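Local coordinates for NAD-dependent aldehyde dehydrogenase (Sinorhizobium meliloti, PDB 3U4J), which probably oxidises aldehydes with NAD or NADP as electron acceptor, as is usual in the aldehyde dehydrogenase family, at residues A[23-28]-A[32-37]; A[414-419]-A[443-448]; A[105-110]-A[335-340]; A[89-94]-A[136-141]. All coordinates share one frame; numbering follows the deposited sequence.

Contact 1 (A[23-28]-A[32-37]); sequences YQMLVD and VDAASG
A beta hairpin, made of the short antiparallel strands 25-27 and 30-32, brings Met25 opposite Val32 as a hydrogen-bonded pair. Val32 N gives a sound bond to Met25 O at 2.9 Å, while the return bond from Met25 N to Val32 O is weak, its N-H...O angle only 124°. On the face of the pair carrying their side chains, Val32 CG2 lies 4.1 Å from Met25 CB and also meets CG2 of Val27. Just before the strand, Gln24 crosses obliquely to Asp33: its NE2 donates to Asp33 OD1 over 3.2 Å, arriving from above the carboxylate plane, with the amide and carboxylate planes 48° apart. The same OD1 is also in a salt bridge with Arg22, so two donors share it. Replacing Gln24 by a leucine would probably leave Asp33 with Arg22 but without its amide donor, and so freer to swing its carboxylate. Met25, a selenomethionine that also touches Asp62 of helix 60-75, extends as far as SE and then bends (chi3 -82°), which brings its terminal methyl against Ala34, the first residue of the type I turn to Gly37. There CE sits 3.4 Å from Ala34 N and 3.9 Å from Ala34 CB.

Contact 2 (A[414-419]-A[443-448]); sequences KTADEA and LQTIRR
Arg448 reaches toward Asp417 from the end of helix 439-448, the helix of a beta-alpha-beta crossover between parallel strands 431-435 and 453-456 in what is the catalytic domain of aldehyde dehydrogenases. Its CB starts out 3.5 Å from the backbone O of Gln444, one turn back, and CG and CD pass the same oxygen, CD at 3.3 Å. With chi3 at -168° the chain stays extended, carrying NE outward and laying one face of the guanidinium over Gln444 CB. At the tip the two amino groups part company. NH2 forms a salt bridge with Asp151 of the second subunit, whereas NH1 donates to a water lying in the guanidinium plane. That water in turn donates to Asp417 OD2 over 2.6 Å, so the opposite charges are coupled through solvent, NH1 and OD2 being 4.2 Å apart. Asp417 stands in the first turn of helix 416-424, whose N-cap is Thr415: Thr415 OG1 accepts from Glu418 N. Deeper in, the two segments come nearest at Ala416 and Thr445, their CA atoms 7.0 Å apart, and Phe280 touches both residues. Thr445 OG1, hydrogen-bonded to Thr441 O within its own helix, lies 4.2 Å from Ala416 CB.

Contact 3 (A[105-110]-A[335-340]); sequences LALIES and DPLNER
Pro336 and Leu337 are the residues that the 335-340 loop sets against Leu107 and Ser110 of helix 102-113. The loop is shaped first by Asp335, whose OD1 accepts from Leu337 N at 3.0 Å from above the carboxylate plane, while its OD2 takes the backbone N of Asp11. Pro336 comes next, facing the helix: its ring CB is 3.6 Å from Ser110 OG, and its carbonyl O is 3.4 Å from the same hydroxyl, which is hydrogen-bonded to Lys115 O. Leu337 then sends one branch back to the helix. Its CD2 lies 3.6 Å from Leu107 CD1, the two side chains crossing obliquely, and also comes near Ser110 OG. With CG anti to the backbone N (chi1 180°), the end of Leu107 comes nearer the loop, bringing CD1 to Leu337. The Leu337 side chain is also about 4 Å from that of Leu17, a calcium ligand. Asn338 closes the turn, its N bonded to Asp335 O, and its own OD1 accepts from Arg340 N on an in-plane lone pair. The arrangement is a type I beta turn with an Asx turn at its start and another following, docking catalytic-domain chain against a helix of the coenzyme-binding domain.

Contact 4 (A[89-94]-A[136-141]); sequences RLMFKV and GQARAL
Asp129 OD1 of the second subunit is gripped twice, by salt bridges from Arg89 NH2 and from Arg139 NH1, so two arginines, one on helix 84-100 and one at the end of the 117-138 region, converge on one carboxylate oxygen. Shared in this way, the anion probably accounts for the nearness of the two cations: Arg89 NH2 and Arg139 NH2 lie 4.2 Å apart, with their guanidinium planes turned 81° against each other. The two chains get there differently. Arg89 runs extended out to NE, whereas Arg139 begins with CG between its backbone N and carbonyl carbon (chi1 70°) and bends at chi3, a course that also presents NE to Glu465 of the second subunit. Below the charged tips the contact turns apolar. Met91, a selenomethionine, points at the second helix, its SE resting 4.1 Å from Ala138 CB. Phe92 comes in beside it through CZ, 3.6 Å from Gly136 N and 3.8 Å from Gly136 CA, the glycine offering bare backbone to the ring. The ring also meets Phe92 of the second subunit, the two planes at about 60°. Helices 84-100 and 117-138 thus pack through alanine and glycine against larger side chains, an arrangement that belongs to the helical layer at a subunit interface of the aldehyde dehydrogenase tetramer.

How the contacts relate
Along the chain the hairpin of contact 1 comes first and closes before the others open, whereas contacts 3 and 4 interleave: 89-94, 105-110 and 136-141 lie on or at the end of the successive helices 84-100, 102-113 and 117-138, while the loop 335-340 follows much later. Contact 2 comes last. Contacts 1 and 3 have centres 27 Å apart yet meet, Tyr23 OH lying 3.5 Å from Ile108 CD1; contacts 3 and 4 are about 7 Å apart at their nearest atoms without touching. Contact 2 lies apart, 52 Å from contact 1 between centres, on the opposite side of the chain's centre. Contacts 2 and 4 both reach the second subunit, so two distant regions share in assembly of the tetramer.

Contact 1 (A[23-28]-A[32-37])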
loop_
_atom_site.group_PDB
_atom_site.type_symbol
_atom_site.label_atom_id
_atom_site.label_comp_id
_atom_site.label_asym_id
_atom_site.label_seq_id
_atom_site.Cartn_x
_atom_site.Cartn_y
_atom_site.Cartn_z
ATOM N N TYR A 23 -25.420 -34.169 -13.243
ATOM C CA TYR A 23 -24.150 -33.727 -12.673
ATOM C C TYR A 23 -23.862 -34.431 -11.371
ATOM O O TYR A 23 -24.783 -34.874 -10.687
ATOM C CB TYR A 23 -24.175 -32.232 -12.354
ATOM C CG TYR A 23 -24.443 -31.313 -13.524
ATOM C CD1 TYR A 23 -23.392 -30.712 -14.224
ATOM C CD2 TYR A 23 -25.752 -31.008 -13.887
ATOM C CE1 TYR A 23 -23.648 -29.847 -15.310
ATOM C CE2 TYR A 23 -26.024 -30.147 -14.948
ATOM C CZ TYR A 23 -24.956 -29.579 -15.655
ATOM O OH TYR A 23 -25.243 -28.751 -16.689
ATOM N N GLN A 24 -22.581 -34.498 -11.018
ATOM C CA GLN A 24 -22.159 -35.058 -9.746
ATOM C C GLN A 24 -21.429 -34.025 -8.884
ATOM O O GLN A 24 -20.812 -33.071 -9.407
ATOM C CB GLN A 24 -21.257 -36.264 -9.990
ATOM C CG GLN A 24 -22.003 -37.522 -10.514
ATOM C CD GLN A 24 -21.048 -38.679 -10.672
ATOM O OE1 GLN A 24 -20.125 -38.634 -11.500
ATOM N NE2 GLN A 24 -21.227 -39.707 -9.849
HETATM N N MSE A 25 -21.485 -34.228 -7.568
HETATM C CA MSE A 25 -20.673 -33.441 -6.646
HETATM C C MSE A 25 -19.207 -33.705 -6.917
HETATM O O MSE A 25 -18.862 -34.674 -7.602
HETATM C CB MSE A 25 -21.038 -33.751 -5.196
HETATM C CG MSE A 25 -22.471 -33.337 -4.865
HETATM SE SE MSE A 25 -22.793 -33.559 -2.934
HETATM C CE MSE A 25 -23.171 -35.452 -2.835
ATOM N N LEU A 26 -18.336 -32.845 -6.419
ATOM C CA LEU A 26 -16.926 -33.095 -6.621
ATOM C C LEU A 26 -16.219 -32.900 -5.303
ATOM O O LEU A 26 -16.159 -31.806 -4.789
ATOM C CB LEU A 26 -16.390 -32.224 -7.767
ATOM C CG LEU A 26 -14.920 -32.082 -8.215
ATOM C CD1 LEU A 26 -13.906 -32.986 -7.602
ATOM C CD2 LEU A 26 -14.830 -32.030 -9.758
ATOM N N VAL A 27 -15.691 -33.994 -4.754
ATOM C CA VAL A 27 -15.086 -34.003 -3.439
ATOM C C VAL A 27 -13.759 -34.749 -3.478
ATOM O O VAL A 27 -13.703 -35.897 -3.925
ATOM C CB VAL A 27 -16.057 -34.670 -2.423
ATOM C CG1 VAL A 27 -15.427 -34.788 -1.053
ATOM C CG2 VAL A 27 -17.364 -33.862 -2.333
ATOM N N ASP A 28 -12.700 -34.094 -3.016
ATOM C CA ASP A 28 -11.350 -34.671 -2.944
ATOM C C ASP A 28 -10.937 -35.164 -4.321
ATOM O O ASP A 28 -10.344 -36.240 -4.461
ATOM C CB ASP A 28 -11.280 -35.829 -1.914
ATOM C CG ASP A 28 -9.877 -36.108 -1.450
ATOM O OD1 ASP A 28 -9.024 -35.203 -1.579
ATOM O OD2 ASP A 28 -9.619 -37.222 -0.910
ATOM N N VAL A 32 -18.837 -37.572 -7.363
ATOM C CA VAL A 32 -19.542 -38.499 -6.479
ATOM C C VAL A 32 -21.026 -38.161 -6.403
ATOM O O VAL A 32 -21.414 -37.005 -6.592
ATOM C CB VAL A 32 -18.958 -38.548 -5.031
ATOM C CG1 VAL A 32 -17.578 -39.160 -5.013
ATOM C CG2 VAL A 32 -18.935 -37.168 -4.369
ATOM N N ASP A 33 -21.838 -39.183 -6.123
ATOM C CA ASP A 33 -23.252 -39.009 -5.845
ATOM C C ASP A 33 -23.404 -38.723 -4.362
ATOM O O ASP A 33 -22.448 -38.849 -3.601
ATOM C CB ASP A 33 -24.011 -40.300 -6.174
ATOM C CG ASP A 33 -23.937 -40.668 -7.647
ATOM O OD1 ASP A 33 -24.089 -39.776 -8.500
ATOM O OD2 ASP A 33 -23.721 -41.862 -7.941
ATOM N N ALA A 34 -24.602 -38.327 -3.944
ATOM C CA ALA A 34 -24.934 -38.394 -2.529
ATOM C C ALA A 34 -24.915 -39.859 -2.109
ATOM O O ALA A 34 -25.274 -40.747 -2.896
ATOM C CB ALA A 34 -26.289 -37.799 -2.267
ATOM N N ALA A 35 -24.508 -40.122 -0.868
ATOM C CA ALA A 35 -24.512 -41.516 -0.369
ATOM C C ALA A 35 -25.880 -42.168 -0.591
ATOM O O ALA A 35 -25.966 -43.373 -0.930
ATOM C CB ALA A 35 -24.107 -41.581 1.116
ATOM N N SER A 36 -26.942 -41.374 -0.436
ATOM C CA SER A 36 -28.321 -41.879 -0.597
ATOM C C SER A 36 -28.753 -42.096 -2.048
ATOM O O SER A 36 -29.802 -42.716 -2.299
ATOM C CB SER A 36 -29.318 -40.905 0.025
ATOM O OG SER A 36 -29.325 -39.723 -0.754
ATOM N N GLY A 37 -27.993 -41.532 -2.992
ATOM C CA GLY A 37 -28.399 -41.525 -4.398
ATOM C C GLY A 37 -29.510 -40.538 -4.696
ATOM O O GLY A 37 -30.006 -40.494 -5.825
#

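Contact 2 (A[414-419]-A[443-448])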
loop_
_atom_site.group_PDB
_atom_site.type_symbol
_atom_site.label_atom_id
_atom_site.label_comp_id
_atom_site.label_asym_id
_atom_site.label_seq_id
_atom_site.Cartn_x
_atom_site.Cartn_y
_atom_site.Cartn_z
ATOM N N LYS A 414 -36.706 17.599 -4.732
ATOM C CA LYS A 414 -36.366 18.945 -5.206
ATOM C C LYS A 414 -34.882 19.272 -5.066
ATOM O O LYS A 414 -34.313 19.881 -5.972
ATOM C CB LYS A 414 -37.243 19.982 -4.501
ATOM C CG LYS A 414 -37.299 21.367 -5.181
ATOM C CD LYS A 414 -38.765 21.907 -5.243
ATOM C CE LYS A 414 -39.563 21.541 -3.965
ATOM N NZ LYS A 414 -40.943 21.003 -4.261
ATOM N N THR A 415 -34.247 18.877 -3.954
ATOM C CA THR A 415 -32.845 19.306 -3.704
ATOM C C THR A 415 -31.882 18.136 -3.521
ATOM O O THR A 415 -32.287 17.051 -3.143
ATOM C CB THR A 415 -32.733 20.182 -2.430
ATOM O OG1 THR A 415 -33.002 19.359 -1.288
ATOM C CG2 THR A 415 -33.726 21.358 -2.471
ATOM N N ALA A 416 -30.596 18.366 -3.750
ATOM C CA ALA A 416 -29.619 17.305 -3.477
ATOM C C ALA A 416 -29.725 16.811 -2.022
ATOM O O ALA A 416 -29.708 15.596 -1.783
ATOM C CB ALA A 416 -28.215 17.733 -3.834
ATOM N N ASP A 417 -29.850 17.730 -1.055
ATOM C CA ASP A 417 -29.982 17.330 0.347
ATOM C C ASP A 417 -31.163 16.358 0.539
ATOM O O ASP A 417 -31.021 15.352 1.247
ATOM C CB ASP A 417 -30.105 18.524 1.315
ATOM C CG ASP A 417 -28.800 19.291 1.512
ATOM O OD1 ASP A 417 -28.855 20.350 2.168
ATOM O OD2 ASP A 417 -27.727 18.887 1.024
ATOM N N GLU A 418 -32.304 16.634 -0.104
ATOM C CA GLU A 418 -33.454 15.728 -0.025
ATOM C C GLU A 418 -33.135 14.362 -0.649
ATOM O O GLU A 418 -33.531 13.325 -0.125
ATOM C CB GLU A 418 -34.677 16.289 -0.765
ATOM C CG GLU A 418 -35.450 17.326 0.001
ATOM C CD GLU A 418 -36.511 18.026 -0.862
ATOM O OE1 GLU A 418 -36.858 19.182 -0.493
ATOM O OE2 GLU A 418 -36.995 17.435 -1.878
ATOM N N ALA A 419 -32.473 14.393 -1.796
ATOM C CA ALA A 419 -32.145 13.179 -2.536
ATOM C C ALA A 419 -31.264 12.289 -1.685
ATOM O O ALA A 419 -31.430 11.073 -1.679
ATOM C CB ALA A 419 -31.446 13.512 -3.841
ATOM N N LEU A 443 -20.169 14.318 -7.142
ATOM C CA LEU A 443 -19.233 13.827 -6.120
ATOM C C LEU A 443 -19.710 14.004 -4.674
ATOM O O LEU A 443 -19.508 13.092 -3.848
ATOM C CB LEU A 443 -17.812 14.399 -6.325
ATOM C CG LEU A 443 -17.126 13.811 -7.577
ATOM C CD1 LEU A 443 -15.854 14.565 -7.896
ATOM C CD2 LEU A 443 -16.816 12.306 -7.390
ATOM N N GLN A 444 -20.320 15.154 -4.341
ATOM C CA GLN A 444 -20.834 15.324 -2.974
ATOM C C GLN A 444 -22.012 14.397 -2.684
ATOM O O GLN A 444 -22.125 13.873 -1.578
ATOM C CB GLN A 444 -21.178 16.772 -2.627
ATOM C CG GLN A 444 -19.976 17.715 -2.614
ATOM C CD GLN A 444 -19.066 17.606 -1.374
ATOM O OE1 GLN A 444 -18.621 18.639 -0.845
ATOM N NE2 GLN A 444 -18.760 16.372 -0.926
ATOM N N THR A 445 -22.855 14.146 -3.680
ATOM C CA THR A 445 -23.969 13.229 -3.465
ATOM C C THR A 445 -23.433 11.812 -3.241
ATOM O O THR A 445 -23.849 11.154 -2.312
ATOM C CB THR A 445 -25.032 13.309 -4.590
ATOM O OG1 THR A 445 -25.493 14.673 -4.714
ATOM C CG2 THR A 445 -26.231 12.457 -4.255
ATOM N N ILE A 446 -22.487 11.367 -4.071
ATOM C CA ILE A 446 -21.945 10.020 -3.936
ATOM C C ILE A 446 -21.155 9.810 -2.619
ATOM O O ILE A 446 -21.238 8.745 -2.004
ATOM C CB ILE A 446 -21.222 9.573 -5.253
ATOM C CG1 ILE A 446 -21.551 8.114 -5.593
ATOM C CG2 ILE A 446 -19.725 9.769 -5.194
ATOM C CD1 ILE A 446 -23.027 7.861 -5.877
ATOM N N ARG A 447 -20.440 10.839 -2.157
ATOM C CA ARG A 447 -19.762 10.802 -0.861
ATOM C C ARG A 447 -20.716 10.735 0.325
ATOM O O ARG A 447 -20.335 10.232 1.395
ATOM C CB ARG A 447 -18.853 12.011 -0.669
ATOM C CG ARG A 447 -17.646 11.985 -1.567
ATOM C CD ARG A 447 -16.899 13.313 -1.511
ATOM N NE ARG A 447 -15.857 13.325 -0.481
ATOM C CZ ARG A 447 -15.397 14.432 0.109
ATOM N NH1 ARG A 447 -15.908 15.621 -0.175
ATOM N NH2 ARG A 447 -14.436 14.350 1.018
ATOM N N ARG A 448 -21.931 11.244 0.150
ATOM C CA ARG A 448 -22.903 11.274 1.252
ATOM C C ARG A 448 -23.859 10.078 1.293
ATOM O O ARG A 448 -24.542 9.887 2.285
ATOM C CB ARG A 448 -23.692 12.591 1.231
ATOM C CG ARG A 448 -22.832 13.755 1.719
ATOM C CD ARG A 448 -23.307 15.117 1.256
ATOM N NE ARG A 448 -22.259 16.114 1.540
ATOM C CZ ARG A 448 -22.434 17.436 1.415
ATOM N NH1 ARG A 448 -23.607 17.928 0.988
ATOM N NH2 ARG A 448 -21.448 18.263 1.713
HETATM O O HOH W 1 -26.390 16.730 0.344
#

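Contact 3 (A[105-110]-A[335-340])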
loop_
_atom_site.group_PDB
_atom_site.type_symbol
_atom_site.label_atom_id
_atom_site.label_comp_id
_atom_site.label_asym_id
_atom_site.label_seq_id
_atom_site.Cartn_x
_atom_site.Cartn_y
_atom_site.Cartn_z
ATOM N N LEU A 105 -20.871 -23.204 -21.261
ATOM C CA LEU A 105 -21.209 -22.681 -19.937
ATOM C C LEU A 105 -22.362 -21.677 -20.003
ATOM O O LEU A 105 -23.206 -21.619 -19.104
ATOM C CB LEU A 105 -19.987 -22.071 -19.248
ATOM C CG LEU A 105 -18.835 -23.044 -18.971
ATOM C CD1 LEU A 105 -17.575 -22.240 -18.662
ATOM C CD2 LEU A 105 -19.199 -23.968 -17.804
ATOM N N ALA A 106 -22.403 -20.907 -21.084
ATOM C CA ALA A 106 -23.393 -19.838 -21.220
ATOM C C ALA A 106 -24.755 -20.495 -21.338
ATOM O O ALA A 106 -25.755 -20.018 -20.751
ATOM C CB ALA A 106 -23.099 -18.971 -22.473
ATOM N N LEU A 107 -24.789 -21.588 -22.110
ATOM C CA LEU A 107 -26.033 -22.344 -22.302
ATOM C C LEU A 107 -26.570 -22.951 -20.988
ATOM O O LEU A 107 -27.771 -22.861 -20.694
ATOM C CB LEU A 107 -25.879 -23.405 -23.405
ATOM C CG LEU A 107 -27.143 -24.263 -23.673
ATOM C CD1 LEU A 107 -28.371 -23.403 -24.129
ATOM C CD2 LEU A 107 -26.846 -25.366 -24.678
ATOM N N ILE A 108 -25.687 -23.560 -20.200
ATOM C CA ILE A 108 -26.075 -24.081 -18.881
ATOM C C ILE A 108 -26.738 -22.954 -18.048
ATOM O O ILE A 108 -27.854 -23.122 -17.559
ATOM C CB ILE A 108 -24.873 -24.708 -18.135
ATOM C CG1 ILE A 108 -24.318 -25.895 -18.915
ATOM C CG2 ILE A 108 -25.269 -25.201 -16.687
ATOM C CD1 ILE A 108 -23.078 -26.505 -18.215
ATOM N N GLU A 109 -26.063 -21.799 -17.937
ATOM C CA GLU A 109 -26.539 -20.698 -17.100
ATOM C C GLU A 109 -27.893 -20.251 -17.596
ATOM O O GLU A 109 -28.784 -19.987 -16.804
ATOM C CB GLU A 109 -25.619 -19.459 -17.161
ATOM C CG GLU A 109 -24.395 -19.440 -16.276
ATOM C CD GLU A 109 -24.652 -19.362 -14.771
ATOM O OE1 GLU A 109 -24.446 -18.277 -14.151
ATOM O OE2 GLU A 109 -25.001 -20.412 -14.214
ATOM N N SER A 110 -28.027 -20.137 -18.913
ATOM C CA SER A 110 -29.275 -19.670 -19.528
ATOM C C SER A 110 -30.441 -20.606 -19.190
ATOM O O SER A 110 -31.528 -20.171 -18.748
ATOM C CB SER A 110 -29.102 -19.573 -21.050
ATOM O OG SER A 110 -30.278 -19.084 -21.654
ATOM N N ASP A 335 -38.083 -15.643 -24.194
ATOM C CA ASP A 335 -37.263 -16.815 -24.451
ATOM C C ASP A 335 -35.762 -16.587 -24.174
ATOM O O ASP A 335 -35.088 -15.926 -24.968
ATOM C CB ASP A 335 -37.446 -17.253 -25.905
ATOM C CG ASP A 335 -36.807 -18.624 -26.196
ATOM O OD1 ASP A 335 -36.167 -19.219 -25.285
ATOM O OD2 ASP A 335 -36.942 -19.099 -27.345
ATOM N N PRO A 336 -35.243 -17.150 -23.064
ATOM C CA PRO A 336 -33.813 -16.965 -22.770
ATOM C C PRO A 336 -32.871 -17.486 -23.853
ATOM O O PRO A 336 -31.731 -17.041 -23.919
ATOM C CB PRO A 336 -33.610 -17.695 -21.441
ATOM C CG PRO A 336 -35.005 -17.754 -20.813
ATOM C CD PRO A 336 -35.937 -17.895 -21.994
ATOM N N LEU A 337 -33.337 -18.394 -24.713
ATOM C CA LEU A 337 -32.479 -18.989 -25.741
ATOM C C LEU A 337 -32.406 -18.139 -26.994
ATOM O O LEU A 337 -31.595 -18.418 -27.881
ATOM C CB LEU A 337 -32.957 -20.400 -26.115
ATOM C CG LEU A 337 -32.848 -21.434 -24.992
ATOM C CD1 LEU A 337 -33.274 -22.812 -25.506
ATOM C CD2 LEU A 337 -31.399 -21.470 -24.468
ATOM N N ASN A 338 -33.260 -17.112 -27.077
ATOM C CA ASN A 338 -33.216 -16.201 -28.230
ATOM C C ASN A 338 -32.140 -15.134 -28.046
ATOM O O ASN A 338 -32.076 -14.492 -27.003
ATOM C CB ASN A 338 -34.578 -15.543 -28.440
ATOM C CG ASN A 338 -34.722 -14.957 -29.824
ATOM O OD1 ASN A 338 -33.922 -14.108 -30.235
ATOM N ND2 ASN A 338 -35.755 -15.399 -30.554
ATOM N N GLU A 339 -31.310 -14.942 -29.063
ATOM C CA GLU A 339 -30.191 -13.984 -29.006
ATOM C C GLU A 339 -30.651 -12.527 -28.865
ATOM O O GLU A 339 -29.896 -11.697 -28.386
ATOM C CB GLU A 339 -29.304 -14.113 -30.258
ATOM C CG GLU A 339 -28.524 -15.449 -30.342
ATOM C CD GLU A 339 -27.388 -15.544 -29.329
ATOM O OE1 GLU A 339 -26.909 -14.489 -28.817
ATOM O OE2 GLU A 339 -26.954 -16.676 -29.051
ATOM N N ARG A 340 -31.888 -12.237 -29.276
ATOM C CA ARG A 340 -32.456 -10.882 -29.189
ATOM C C ARG A 340 -32.975 -10.540 -27.794
ATOM O O ARG A 340 -33.146 -9.369 -27.458
ATOM C CB ARG A 340 -33.599 -10.698 -30.219
ATOM C CG ARG A 340 -33.157 -10.850 -31.675
ATOM C CD ARG A 340 -34.309 -10.672 -32.736
ATOM N NE ARG A 340 -35.689 -10.687 -32.215
ATOM C CZ ARG A 340 -36.583 -11.663 -32.399
ATOM N NH1 ARG A 340 -36.292 -12.772 -33.087
ATOM N NH2 ARG A 340 -37.791 -11.534 -31.884
#

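Contact 4 (A[89-94]-A[136-141])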
loop_
_atom_site.group_PDB
_atom_site.type_symbol
_atom_site.label_atom_id
_atom_site.label_comp_id
_atom_site.label_asym_id
_atom_site.label_seq_id
_atom_site.Cartn_x
_atom_site.Cartn_y
_atom_site.Cartn_z
ATOM N N ARG A 89 -0.417 -19.803 -11.947
ATOM C CA ARG A 89 -0.381 -20.571 -13.201
ATOM C C ARG A 89 -1.581 -21.520 -13.325
ATOM O O ARG A 89 -2.179 -21.623 -14.390
ATOM C CB ARG A 89 0.933 -21.344 -13.347
ATOM C CG ARG A 89 2.147 -20.401 -13.531
ATOM C CD ARG A 89 3.535 -21.097 -13.611
ATOM N NE ARG A 89 4.577 -20.068 -13.428
ATOM C CZ ARG A 89 5.505 -20.044 -12.468
ATOM N NH1 ARG A 89 5.605 -21.035 -11.575
ATOM N NH2 ARG A 89 6.360 -19.013 -12.413
ATOM N N LEU A 90 -1.932 -22.204 -12.238
ATOM C CA LEU A 90 -3.067 -23.111 -12.270
ATOM C C LEU A 90 -4.382 -22.355 -12.454
ATOM O O LEU A 90 -5.260 -22.804 -13.185
ATOM C CB LEU A 90 -3.071 -23.975 -11.002
ATOM C CG LEU A 90 -1.844 -24.928 -10.992
ATOM C CD1 LEU A 90 -1.553 -25.515 -9.599
ATOM C CD2 LEU A 90 -2.021 -26.040 -12.062
HETATM N N MSE A 91 -4.514 -21.220 -11.787
HETATM C CA MSE A 91 -5.711 -20.374 -11.929
HETATM C C MSE A 91 -5.829 -19.768 -13.320
HETATM O O MSE A 91 -6.944 -19.588 -13.820
HETATM C CB MSE A 91 -5.684 -19.250 -10.881
HETATM C CG MSE A 91 -5.739 -19.785 -9.460
HETATM SE SE MSE A 91 -5.280 -18.451 -8.128
HETATM C CE MSE A 91 -6.773 -17.197 -8.419
ATOM N N PHE A 92 -4.704 -19.427 -13.953
ATOM C CA PHE A 92 -4.776 -18.932 -15.363
ATOM C C PHE A 92 -5.283 -20.031 -16.299
ATOM O O PHE A 92 -6.034 -19.764 -17.268
ATOM C CB PHE A 92 -3.413 -18.416 -15.853
ATOM C CG PHE A 92 -3.129 -16.994 -15.454
ATOM C CD1 PHE A 92 -3.960 -15.943 -15.891
ATOM C CD2 PHE A 92 -2.042 -16.695 -14.646
ATOM C CE1 PHE A 92 -3.697 -14.616 -15.516
ATOM C CE2 PHE A 92 -1.779 -15.377 -14.249
ATOM C CZ PHE A 92 -2.594 -14.335 -14.690
ATOM N N LYS A 93 -4.873 -21.275 -16.018
ATOM C CA LYS A 93 -5.363 -22.422 -16.794
ATOM C C LYS A 93 -6.871 -22.571 -16.684
ATOM O O LYS A 93 -7.525 -22.888 -17.670
ATOM C CB LYS A 93 -4.662 -23.733 -16.401
ATOM C CG LYS A 93 -3.197 -23.806 -16.845
ATOM C CD LYS A 93 -2.563 -25.081 -16.336
ATOM C CE LYS A 93 -1.097 -25.099 -16.607
ATOM N NZ LYS A 93 -0.640 -26.507 -16.788
ATOM N N VAL A 94 -7.421 -22.360 -15.485
ATOM C CA VAL A 94 -8.884 -22.315 -15.315
ATOM C C VAL A 94 -9.509 -21.186 -16.151
ATOM O O VAL A 94 -10.499 -21.402 -16.843
ATOM C CB VAL A 94 -9.296 -22.132 -13.836
ATOM C CG1 VAL A 94 -10.830 -22.074 -13.684
ATOM C CG2 VAL A 94 -8.698 -23.245 -12.959
ATOM N N GLY A 136 -3.516 -13.056 -11.503
ATOM C CA GLY A 136 -2.419 -12.060 -11.599
ATOM C C GLY A 136 -2.025 -11.547 -10.222
ATOM O O GLY A 136 -0.834 -11.475 -9.898
ATOM N N GLN A 137 -3.024 -11.207 -9.399
ATOM C CA GLN A 137 -2.780 -10.623 -8.081
ATOM C C GLN A 137 -2.308 -11.623 -7.037
ATOM O O GLN A 137 -1.577 -11.236 -6.126
ATOM C CB GLN A 137 -4.036 -9.887 -7.567
ATOM C CG GLN A 137 -4.334 -8.565 -8.324
ATOM C CD GLN A 137 -3.106 -7.657 -8.332
ATOM O OE1 GLN A 137 -2.703 -7.148 -7.294
ATOM N NE2 GLN A 137 -2.485 -7.489 -9.504
ATOM N N ALA A 138 -2.722 -12.882 -7.177
ATOM C CA ALA A 138 -2.439 -13.924 -6.196
ATOM C C ALA A 138 -0.948 -14.075 -5.929
ATOM O O ALA A 138 -0.554 -14.316 -4.795
ATOM C CB ALA A 138 -3.054 -15.300 -6.619
ATOM N N ARG A 139 -0.119 -13.902 -6.953
ATOM C CA ARG A 139 1.324 -14.081 -6.750
ATOM C C ARG A 139 2.035 -12.872 -6.103
ATOM O O ARG A 139 3.157 -12.992 -5.609
ATOM C CB ARG A 139 1.996 -14.530 -8.052
ATOM C CG ARG A 139 2.068 -13.481 -9.149
ATOM C CD ARG A 139 2.687 -14.123 -10.379
ATOM N NE ARG A 139 4.095 -14.431 -10.168
ATOM C CZ ARG A 139 4.890 -14.890 -11.125
ATOM N NH1 ARG A 139 4.388 -15.125 -12.336
ATOM N NH2 ARG A 139 6.176 -15.111 -10.880
ATOM N N ALA A 140 1.363 -11.731 -6.060
ATOM C CA ALA A 140 2.000 -10.517 -5.536
ATOM C C ALA A 140 1.532 -10.107 -4.126
ATOM O O ALA A 140 1.844 -9.012 -3.671
ATOM C CB ALA A 140 1.789 -9.374 -6.502
ATOM N N LEU A 141 0.766 -10.965 -3.461
ATOM C CA LEU A 141 0.217 -10.648 -2.159
ATOM C C LEU A 141 1.340 -10.491 -1.153
ATOM O O LEU A 141 2.274 -11.294 -1.118
ATOM C CB LEU A 141 -0.767 -11.716 -1.701
ATOM C CG LEU A 141 -1.989 -11.896 -2.619
ATOM C CD1 LEU A 141 -2.864 -13.024 -2.082
ATOM C CD2 LEU A 141 -2.756 -10.599 -2.721
#